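Local coordinates for ribosomal RNA processing protein 6 (Trypanosoma brucei brucei, PDB 4NLC) that probably acts as a 3'-5' exoribonuclease of the nuclear exosome that trims single-stranded RNA, including rRNA precursors, and is represented here by its catalytic core, at residues F20-Y25 against V38-E43; F108-Q113 against D205-P210; S289-V294 against T327-S332. The protein carries 1 engineered substitution. All blocks are in the same frame, centred on the assembly; numbering follows the deposited sequence.

Interaction 1 of 3, residues F20-Y25 against V38-E43; sequences FRPVYY and VHPFAE
The ring of Pro-40 lies over one face of the Tyr-24 ring: CB of Pro-40 sits 3.8 Å from the Tyr-24 centroid and 28° off the ring normal, which meets the geometry of a CH-pi contact. The offset is toward the rim, so the closest approach is Pro-40 CB to Tyr-24 CZ, at 3.4 Å, with CG of Pro-40 reaching back over CE1 and CD1. Beside it, Phe-41 CE2 meets Tyr-24 CD2 at 3.6 Å; the two ring planes stand 77° apart in an oblique pairing. Pro-22 adds a looser touch, its CG 4.3 Å from CD of Pro-40. No hydrogen bond crosses; the join rests mainly on ring and apolar contacts. Chi1 of 65° puts CG of Tyr-24 between its own N and carbonyl carbon, carrying the ring across to Pro-40. The other partner is set by a type I turn, closed by Ala-42 N to His-39 O; Phe-41 N donates to His-39 ND1, within the imidazole plane, at 3.2 Å. Phe-41 is the N-cap of helix 42-46. Strand 23-25 pairs with strand 31-33 in a two-stranded antiparallel sheet, and Tyr-165 packs against Pro-22, Pro-40 and Phe-41, tying this N-terminal segment to the exonuclease domain.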
loop_
_atom_site.group_PDB
_atom_site.type_symbol
_atom_site.label_atom_id
_atom_site.label_comp_id
_atom_site.label_asym_id
_atom_site.label_seq_id
_atom_site.Cartn_x
_atom_site.Cartn_y
_atom_site.Cartn_z
ATOM N N PHE A 20 -9.378 8.374 9.931
ATOM C CA PHE A 20 -8.541 7.281 10.429
ATOM C C PHE A 20 -7.968 7.587 11.806
ATOM O O PHE A 20 -7.398 8.654 12.006
ATOM C CB PHE A 20 -7.423 6.907 9.412
ATOM C CG PHE A 20 -6.425 5.864 9.873
ATOM C CD1 PHE A 20 -6.785 4.522 9.971
ATOM C CD2 PHE A 20 -5.121 6.222 10.202
ATOM C CE1 PHE A 20 -5.857 3.556 10.388
ATOM C CE2 PHE A 20 -4.187 5.252 10.591
ATOM C CZ PHE A 20 -4.567 3.926 10.699
ATOM N N ARG A 21 -8.152 6.670 12.758
ATOM C CA ARG A 21 -7.598 6.795 14.104
ATOM C C ARG A 21 -6.607 5.650 14.287
ATOM O O ARG A 21 -7.015 4.484 14.268
ATOM C CB ARG A 21 -8.682 6.745 15.185
ATOM C CG ARG A 21 -8.113 7.025 16.575
ATOM C CD ARG A 21 -9.098 6.779 17.703
ATOM N NE ARG A 21 -10.241 7.692 17.670
ATOM C CZ ARG A 21 -10.260 8.897 18.235
ATOM N NH1 ARG A 21 -9.194 9.349 18.890
ATOM N NH2 ARG A 21 -11.343 9.660 18.148
ATOM N N PRO A 22 -5.299 5.944 14.398
ATOM C CA PRO A 22 -4.326 4.847 14.491
ATOM C C PRO A 22 -4.208 4.216 15.870
ATOM O O PRO A 22 -4.171 4.922 16.865
ATOM C CB PRO A 22 -3.008 5.516 14.081
ATOM C CG PRO A 22 -3.171 6.926 14.471
ATOM C CD PRO A 22 -4.634 7.261 14.363
ATOM N N VAL A 23 -4.163 2.891 15.913
ATOM C CA VAL A 23 -3.895 2.091 17.110
ATOM C C VAL A 23 -2.470 1.619 16.817
ATOM O O VAL A 23 -2.219 1.094 15.725
ATOM C CB VAL A 23 -4.874 0.899 17.316
ATOM C CG1 VAL A 23 -4.410 0.006 18.466
ATOM C CG2 VAL A 23 -6.296 1.398 17.578
ATOM N N TYR A 24 -1.524 1.867 17.742
ATOM C CA TYR A 24 -0.125 1.519 17.478
ATOM C C TYR A 24 0.656 1.148 18.748
ATOM O O TYR A 24 0.318 1.574 19.859
ATOM C CB TYR A 24 0.568 2.699 16.746
ATOM C CG TYR A 24 0.656 3.939 17.607
ATOM C CD1 TYR A 24 -0.455 4.765 17.790
ATOM C CD2 TYR A 24 1.808 4.228 18.330
ATOM C CE1 TYR A 24 -0.417 5.841 18.671
ATOM C CE2 TYR A 24 1.884 5.351 19.148
ATOM C CZ TYR A 24 0.761 6.137 19.340
ATOM O OH TYR A 24 0.819 7.208 20.189
ATOM N N TYR A 25 1.770 0.439 18.541
ATOM C CA TYR A 25 2.675 0.003 19.587
ATOM C C TYR A 25 4.025 0.722 19.545
ATOM O O TYR A 25 4.565 0.995 18.464
ATOM C CB TYR A 25 2.864 -1.509 19.508
ATOM C CG TYR A 25 1.640 -2.289 19.937
ATOM C CD1 TYR A 25 0.519 -2.391 19.107
ATOM C CD2 TYR A 25 1.614 -2.965 21.155
ATOM C CE1 TYR A 25 -0.599 -3.129 19.491
ATOM C CE2 TYR A 25 0.513 -3.731 21.533
ATOM C CZ TYR A 25 -0.592 -3.806 20.701
ATOM O OH TYR A 25 -1.675 -4.556 21.089
ATOM N N VAL A 38 -3.370 13.090 13.137
ATOM C CA VAL A 38 -2.119 13.226 13.882
ATOM C C VAL A 38 -1.240 11.978 13.657
ATOM O O VAL A 38 -1.630 10.849 13.966
ATOM C CB VAL A 38 -2.351 13.512 15.400
ATOM C CG1 VAL A 38 -1.024 13.666 16.158
ATOM C CG2 VAL A 38 -3.240 14.748 15.618
ATOM N N HIS A 39 -0.050 12.202 13.117
ATOM C CA HIS A 39 0.956 11.165 12.952
ATOM C C HIS A 39 1.544 11.001 14.371
ATOM O O HIS A 39 2.089 11.974 14.905
ATOM C CB HIS A 39 2.011 11.671 11.969
ATOM C CG HIS A 39 3.045 10.676 11.579
ATOM N ND1 HIS A 39 3.869 10.074 12.522
ATOM C CD2 HIS A 39 3.424 10.286 10.343
ATOM C CE1 HIS A 39 4.718 9.342 11.822
ATOM N NE2 HIS A 39 4.476 9.429 10.504
ATOM N N PRO A 40 1.424 9.818 15.018
ATOM C CA PRO A 40 1.856 9.711 16.426
ATOM C C PRO A 40 3.362 9.753 16.670
ATOM O O PRO A 40 3.785 9.953 17.803
ATOM C CB PRO A 40 1.220 8.411 16.896
ATOM C CG PRO A 40 1.043 7.607 15.680
ATOM C CD PRO A 40 0.780 8.565 14.563
ATOM N N PHE A 41 4.167 9.602 15.628
ATOM C CA PHE A 41 5.616 9.712 15.787
ATOM C C PHE A 41 6.181 11.003 15.144
ATOM O O PHE A 41 7.385 11.104 14.959
ATOM C CB PHE A 41 6.319 8.439 15.288
ATOM C CG PHE A 41 6.092 7.293 16.236
ATOM C CD1 PHE A 41 6.791 7.213 17.437
ATOM C CD2 PHE A 41 5.138 6.321 15.959
ATOM C CE1 PHE A 41 6.540 6.172 18.342
ATOM C CE2 PHE A 41 4.916 5.267 16.843
ATOM C CZ PHE A 41 5.596 5.212 18.040
ATOM N N ALA A 42 5.320 11.997 14.844
ATOM C CA ALA A 42 5.760 13.247 14.192
ATOM C C ALA A 42 6.862 13.974 14.955
ATOM O O ALA A 42 7.869 14.325 14.354
ATOM C CB ALA A 42 4.584 14.177 13.916
ATOM N N GLU A 43 6.710 14.111 16.273
ATOM C CA GLU A 43 7.686 14.775 17.150
ATOM C C GLU A 43 9.016 14.000 17.211
ATOM O O GLU A 43 10.072 14.613 17.147
ATOM C CB GLU A 43 7.115 14.992 18.568
ATOM C CG GLU A 43 5.808 15.763 18.597
ATOM C CD GLU A 43 4.527 14.942 18.554
ATOM O OE1 GLU A 43 4.549 13.780 18.079
ATOM O OE2 GLU A 43 3.484 15.485 18.985
#

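Interaction 2 of 3, residues F108-Q113 against D205-P210; sequences FTCLMQ and DWRVRP
Arg-209 NH1 donates to both Trp-206 O and Val-208 O, each at 2.8 Å and from above the carbonyl plane, and so holds the guanidinium where NH2 reaches across to Cys-110 O, also at 2.8 Å, in a bond that its N-H...O angle of 117° marks as weak. NE forms a salt bridge with Asp-124, and NH2 rests against Leu-111 CD1. Strand 108-115 is an inner strand of the mixed sheet of the RNase H-like exonuclease fold, and Cys-110 and Leu-111 both face Glu-98 in a classic beta bulge. These two consecutive residues direct their CB atoms at the type I turn from Asp-205 to Val-208: Cys-110 CB packs on Trp-206 CB at 3.6 Å, and Leu-111 CD2 meets Trp-206 CZ3 obliquely at 3.7 Å. At the start of the strand, Phe-108 CZ touches Arg-207 CD at 3.7 Å, the two side chains crossing at about a right angle. A bend at chi3 (-63°) turns the Arg-207 guanidinium side-on to Asp-205: NE donates to OD1 and NH2 to OD2, each on the oxygen's syn lone pair, a two-pronged salt bridge near the guanidinium plane. Asp-205 OD1 also accepts from Arg-207 N, 3.2 Å away, closing an Asx turn.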
loop_
_atom_site.group_PDB
_atom_site.type_symbol
_atom_site.label_atom_id
_atom_site.label_comp_id
_atom_site.label_asym_id
_atom_site.label_seq_id
_atom_site.Cartn_x
_atom_site.Cartn_y
_atom_site.Cartn_z
ATOM N N PHE A 108 -5.349 -3.900 1.635
ATOM C CA PHE A 108 -4.546 -4.426 2.732
ATOM C C PHE A 108 -3.201 -4.945 2.268
ATOM O O PHE A 108 -3.088 -5.504 1.182
ATOM C CB PHE A 108 -5.312 -5.489 3.581
ATOM C CG PHE A 108 -5.874 -6.675 2.826
ATOM C CD1 PHE A 108 -5.065 -7.754 2.491
ATOM C CD2 PHE A 108 -7.225 -6.729 2.485
ATOM C CE1 PHE A 108 -5.590 -8.853 1.796
ATOM C CE2 PHE A 108 -7.744 -7.812 1.770
ATOM C CZ PHE A 108 -6.928 -8.877 1.446
ATOM N N THR A 109 -2.203 -4.843 3.142
ATOM C CA THR A 109 -0.879 -5.381 2.862
ATOM C C THR A 109 -0.912 -6.909 2.940
ATOM O O THR A 109 -1.411 -7.477 3.916
ATOM C CB THR A 109 0.148 -4.774 3.803
ATOM O OG1 THR A 109 -0.022 -3.357 3.774
ATOM C CG2 THR A 109 1.581 -5.141 3.401
ATOM N N CYS A 110 -0.329 -7.554 1.935
ATOM C CA CYS A 110 -0.263 -9.013 1.826
ATOM C C CYS A 110 1.058 -9.653 2.256
ATOM O O CYS A 110 1.065 -10.786 2.746
ATOM C CB CYS A 110 -0.604 -9.422 0.406
ATOM S SG CYS A 110 -2.333 -9.158 -0.010
ATOM N N LEU A 111 2.165 -8.961 2.004
ATOM C CA LEU A 111 3.500 -9.493 2.210
ATOM C C LEU A 111 4.458 -8.371 2.470
ATOM O O LEU A 111 4.257 -7.260 1.982
ATOM C CB LEU A 111 3.902 -10.176 0.899
ATOM C CG LEU A 111 4.756 -11.423 0.940
ATOM C CD1 LEU A 111 4.035 -12.583 1.645
ATOM C CD2 LEU A 111 5.173 -11.812 -0.486
ATOM N N MET A 112 5.493 -8.659 3.266
ATOM C CA MET A 112 6.559 -7.707 3.569
ATOM C C MET A 112 7.846 -8.459 3.215
ATOM O O MET A 112 8.004 -9.621 3.580
ATOM C CB MET A 112 6.556 -7.293 5.060
ATOM C CG MET A 112 7.719 -6.380 5.445
ATOM S SD MET A 112 7.748 -5.926 7.202
ATOM C CE MET A 112 6.580 -4.613 7.207
ATOM N N GLN A 113 8.747 -7.804 2.503
ATOM C CA GLN A 113 10.012 -8.424 2.147
ATOM C C GLN A 113 11.083 -7.605 2.849
ATOM O O GLN A 113 10.982 -6.372 2.937
ATOM C CB GLN A 113 10.225 -8.433 0.610
ATOM C CG GLN A 113 9.146 -9.202 -0.172
ATOM C CD GLN A 113 8.168 -8.270 -0.811
ATOM O OE1 GLN A 113 8.395 -7.725 -1.885
ATOM N NE2 GLN A 113 7.078 -8.026 -0.149
ATOM N N ASP A 205 -2.137 -11.604 -7.645
ATOM C CA ASP A 205 -2.990 -11.681 -6.469
ATOM C C ASP A 205 -2.100 -12.148 -5.301
ATOM O O ASP A 205 -1.751 -13.337 -5.190
ATOM C CB ASP A 205 -4.177 -12.628 -6.693
ATOM C CG ASP A 205 -5.261 -12.531 -5.624
ATOM O OD1 ASP A 205 -5.008 -11.905 -4.570
ATOM O OD2 ASP A 205 -6.379 -13.036 -5.865
ATOM N N TRP A 206 -1.716 -11.193 -4.443
ATOM C CA TRP A 206 -0.813 -11.472 -3.325
ATOM C C TRP A 206 -1.531 -12.050 -2.097
ATOM O O TRP A 206 -0.884 -12.354 -1.103
ATOM C CB TRP A 206 0.028 -10.245 -2.994
ATOM C CG TRP A 206 1.038 -9.982 -4.056
ATOM C CD1 TRP A 206 0.940 -9.087 -5.085
ATOM C CD2 TRP A 206 2.266 -10.698 -4.258
ATOM N NE1 TRP A 206 2.049 -9.185 -5.905
ATOM C CE2 TRP A 206 2.868 -10.180 -5.431
ATOM C CE3 TRP A 206 2.921 -11.728 -3.554
ATOM C CZ2 TRP A 206 4.109 -10.628 -5.894
ATOM C CZ3 TRP A 206 4.125 -12.208 -4.046
ATOM C CH2 TRP A 206 4.715 -11.649 -5.191
ATOM N N ARG A 207 -2.842 -12.297 -2.210
ATOM C CA ARG A 207 -3.609 -12.938 -1.145
ATOM C C ARG A 207 -3.448 -14.456 -1.210
ATOM O O ARG A 207 -3.822 -15.131 -0.256
ATOM C CB ARG A 207 -5.104 -12.661 -1.339
ATOM C CG ARG A 207 -5.499 -11.200 -1.295
ATOM C CD ARG A 207 -6.991 -11.101 -1.493
ATOM N NE ARG A 207 -7.381 -11.603 -2.807
ATOM C CZ ARG A 207 -8.613 -11.960 -3.120
ATOM N NH1 ARG A 207 -9.578 -11.900 -2.212
ATOM N NH2 ARG A 207 -8.892 -12.395 -4.336
ATOM N N VAL A 208 -2.990 -15.009 -2.352
ATOM C CA VAL A 208 -2.948 -16.464 -2.515
ATOM C C VAL A 208 -1.909 -17.122 -1.614
ATOM O O VAL A 208 -0.813 -16.597 -1.398
ATOM C CB VAL A 208 -2.847 -16.975 -3.984
ATOM C CG1 VAL A 208 -4.002 -16.433 -4.834
ATOM C CG2 VAL A 208 -1.496 -16.650 -4.622
ATOM N N ARG A 209 -2.311 -18.254 -1.049
ATOM C CA ARG A 209 -1.480 -19.096 -0.203
ATOM C C ARG A 209 -1.723 -20.548 -0.627
ATOM O O ARG A 209 -2.874 -20.951 -0.784
ATOM C CB ARG A 209 -1.761 -18.878 1.308
ATOM C CG ARG A 209 -1.496 -17.454 1.834
ATOM C CD ARG A 209 -0.010 -17.062 1.779
ATOM N NE ARG A 209 0.209 -15.720 2.323
ATOM C CZ ARG A 209 0.257 -14.594 1.623
ATOM N NH1 ARG A 209 0.111 -14.614 0.305
ATOM N NH2 ARG A 209 0.453 -13.437 2.235
ATOM N N PRO A 210 -0.666 -21.351 -0.855
ATOM C CA PRO A 210 0.761 -21.006 -0.742
ATOM C C PRO A 210 1.199 -20.035 -1.824
ATOM O O PRO A 210 0.543 -19.915 -2.863
ATOM C CB PRO A 210 1.456 -22.367 -0.907
ATOM C CG PRO A 210 0.505 -23.172 -1.755
ATOM C CD PRO A 210 -0.851 -22.762 -1.263
#

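Interaction 3 of 3, residues S289-V294 against T327-S332; sequences SSQLQV and TKLPTS
Leu-329 and Gln-291 bury the most surface here, 71 and 62 Å² respectively, and they meet directly: Leu-329 CD1 lies 4.0 Å from Gln-291 CG, the two side chains crossing at about a right angle. The other methyl of the leucine, CD2, comes against Val-294 CG2 at 3.6 Å. One branched tip thus spans residues about one helical turn apart, with CD1 on Gln-291 and CD2 on Val-294. Leu-329 is the first residue to leave the helix 319-328, and it does so with positive phi. Chi1 of -61° swings CG of Leu-329 away from its carbonyl carbon, and the fork formed by CD1 and CD2 is carried from there to helix 289-309.

The polar half belongs to Gln-291. Its chain runs extended beyond CG, so that NE2 arrives at the carbonyl of Thr-327 and donates to Thr-327 O at 2.8 Å. The N-H...O angle, 131°, is bent, yet the approach is well placed at the acceptor: the donor lies in the carbonyl plane on a lone pair, with a C=O...N angle of 123°, and the oxygen is near the amide plane of the glutamine. Thr-327 lies in the last turn of helix 319-328. At the other end of the same amide, OE1 accepts from Ser-288 N, so both ends of the group are held and its rotation is restrained.

Within the HRDC domain the contact joins the N-terminal turns of helix 289-309 to the C-terminal end of helix 319-328. Val-294 also packs on Ile-325 of that helix and on Ala-361, while Pro-330 leads the chain on against helix 333-339.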
loop_
_atom_site.group_PDB
_atom_site.type_symbol
_atom_site.label_atom_id
_atom_site.label_comp_id
_atom_site.label_asym_id
_atom_site.label_seq_id
_atom_site.Cartn_x
_atom_site.Cartn_y
_atom_site.Cartn_z
ATOM N N SER A 289 -30.728 15.911 -17.251
ATOM C CA SER A 289 -30.626 16.150 -15.807
ATOM C C SER A 289 -31.023 14.926 -14.992
ATOM O O SER A 289 -30.443 14.689 -13.936
ATOM C CB SER A 289 -31.432 17.380 -15.384
ATOM O OG SER A 289 -32.803 17.274 -15.729
ATOM N N SER A 290 -31.972 14.115 -15.492
ATOM C CA SER A 290 -32.389 12.930 -14.750
ATOM C C SER A 290 -31.366 11.803 -14.850
ATOM O O SER A 290 -31.254 11.006 -13.919
ATOM C CB SER A 290 -33.769 12.469 -15.192
ATOM O OG SER A 290 -33.729 12.117 -16.563
ATOM N N GLN A 291 -30.597 11.759 -15.951
ATOM C CA GLN A 291 -29.548 10.756 -16.155
ATOM C C GLN A 291 -28.340 11.121 -15.304
ATOM O O GLN A 291 -27.646 10.236 -14.812
ATOM C CB GLN A 291 -29.172 10.664 -17.639
ATOM C CG GLN A 291 -30.305 10.068 -18.490
ATOM C CD GLN A 291 -30.014 10.127 -19.953
ATOM O OE1 GLN A 291 -29.729 11.184 -20.521
ATOM N NE2 GLN A 291 -30.184 9.011 -20.618
ATOM N N LEU A 292 -28.112 12.426 -15.105
ATOM C CA LEU A 292 -27.037 12.944 -14.264
ATOM C C LEU A 292 -27.330 12.637 -12.797
ATOM O O LEU A 292 -26.415 12.282 -12.054
ATOM C CB LEU A 292 -26.831 14.458 -14.484
ATOM C CG LEU A 292 -26.145 14.871 -15.794
ATOM C CD1 LEU A 292 -26.231 16.378 -16.016
ATOM C CD2 LEU A 292 -24.699 14.397 -15.851
ATOM N N GLN A 293 -28.605 12.769 -12.385
ATOM C CA GLN A 293 -29.054 12.465 -11.016
ATOM C C GLN A 293 -28.854 10.975 -10.743
ATOM O O GLN A 293 -28.356 10.611 -9.671
ATOM C CB GLN A 293 -30.525 12.885 -10.812
ATOM C CG GLN A 293 -31.109 12.585 -9.428
ATOM C CD GLN A 293 -32.604 12.846 -9.356
ATOM O OE1 GLN A 293 -33.129 13.837 -9.882
ATOM N NE2 GLN A 293 -33.320 11.981 -8.664
ATOM N N VAL A 294 -29.217 10.127 -11.725
ATOM C CA VAL A 294 -29.046 8.679 -11.643
ATOM C C VAL A 294 -27.550 8.313 -11.585
ATOM O O VAL A 294 -27.180 7.469 -10.777
ATOM C CB VAL A 294 -29.830 7.899 -12.736
ATOM C CG1 VAL A 294 -29.447 6.417 -12.748
ATOM C CG2 VAL A 294 -31.326 8.039 -12.507
ATOM N N THR A 327 -27.550 6.061 -18.348
ATOM C CA THR A 327 -27.897 6.290 -19.755
ATOM C C THR A 327 -29.162 5.563 -20.160
ATOM O O THR A 327 -30.109 6.207 -20.626
ATOM C CB THR A 327 -26.710 5.959 -20.686
ATOM O OG1 THR A 327 -26.388 4.587 -20.529
ATOM C CG2 THR A 327 -25.464 6.773 -20.379
ATOM N N LYS A 328 -29.198 4.234 -19.939
ATOM C CA LYS A 328 -30.322 3.379 -20.319
ATOM C C LYS A 328 -31.563 3.498 -19.431
ATOM O O LYS A 328 -32.644 3.117 -19.884
ATOM C CB LYS A 328 -29.873 1.900 -20.404
ATOM C CG LYS A 328 -28.886 1.600 -21.539
ATOM C CD LYS A 328 -28.272 0.215 -21.351
ATOM C CE LYS A 328 -27.543 -0.309 -22.573
ATOM N NZ LYS A 328 -27.139 -1.734 -22.409
ATOM N N LEU A 329 -31.413 3.987 -18.169
ATOM C CA LEU A 329 -32.491 4.093 -17.157
ATOM C C LEU A 329 -33.322 2.773 -17.037
ATOM O O LEU A 329 -34.518 2.780 -17.337
ATOM C CB LEU A 329 -33.393 5.346 -17.381
ATOM C CG LEU A 329 -32.693 6.727 -17.314
ATOM C CD1 LEU A 329 -33.594 7.839 -17.855
ATOM C CD2 LEU A 329 -32.243 7.074 -15.892
ATOM N N PRO A 330 -32.705 1.627 -16.625
ATOM C CA PRO A 330 -33.460 0.356 -16.515
ATOM C C PRO A 330 -34.648 0.393 -15.540
ATOM O O PRO A 330 -34.499 0.888 -14.427
ATOM C CB PRO A 330 -32.387 -0.620 -16.038
ATOM C CG PRO A 330 -31.382 0.230 -15.357
ATOM C CD PRO A 330 -31.297 1.420 -16.228
ATOM N N THR A 331 -35.824 -0.117 -15.951
ATOM C CA THR A 331 -37.019 -0.047 -15.089
ATOM C C THR A 331 -37.552 -1.412 -14.587
ATOM O O THR A 331 -38.636 -1.456 -14.000
ATOM C CB THR A 331 -38.123 0.774 -15.740
ATOM O OG1 THR A 331 -38.457 0.200 -17.007
ATOM C CG2 THR A 331 -37.748 2.263 -15.860
ATOM N N SER A 332 -36.749 -2.478 -14.728
ATOM C CA SER A 332 -37.022 -3.838 -14.248
ATOM C C SER A 332 -35.709 -4.425 -13.703
ATOM O O SER A 332 -34.625 -4.011 -14.134
ATOM C CB SER A 332 -37.592 -4.710 -15.367
ATOM O OG SER A 332 -36.607 -5.060 -16.328
#

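In the fold
The three contacts come in the order 1, 2, 3 along the chain, without overlap. Interaction 1 places the N-terminal segment, with its small two-stranded sheet, beside the exonuclease domain. Interaction 2 lies within that domain, on strand 108-115 of the mixed sheet. Their centres are about 25 Å apart and their nearest atoms about 11 Å, so they do not touch. Interaction 3 stands apart in the helical HRDC domain, its centre about 44 Å from that of interaction 1 and about 40 Å from that of interaction 2. It ties helices within one lobe, whereas interaction 2 holds a loop on the other; the two contacts lie in different domains of the catalytic core, one helical and one built round the mixed sheet.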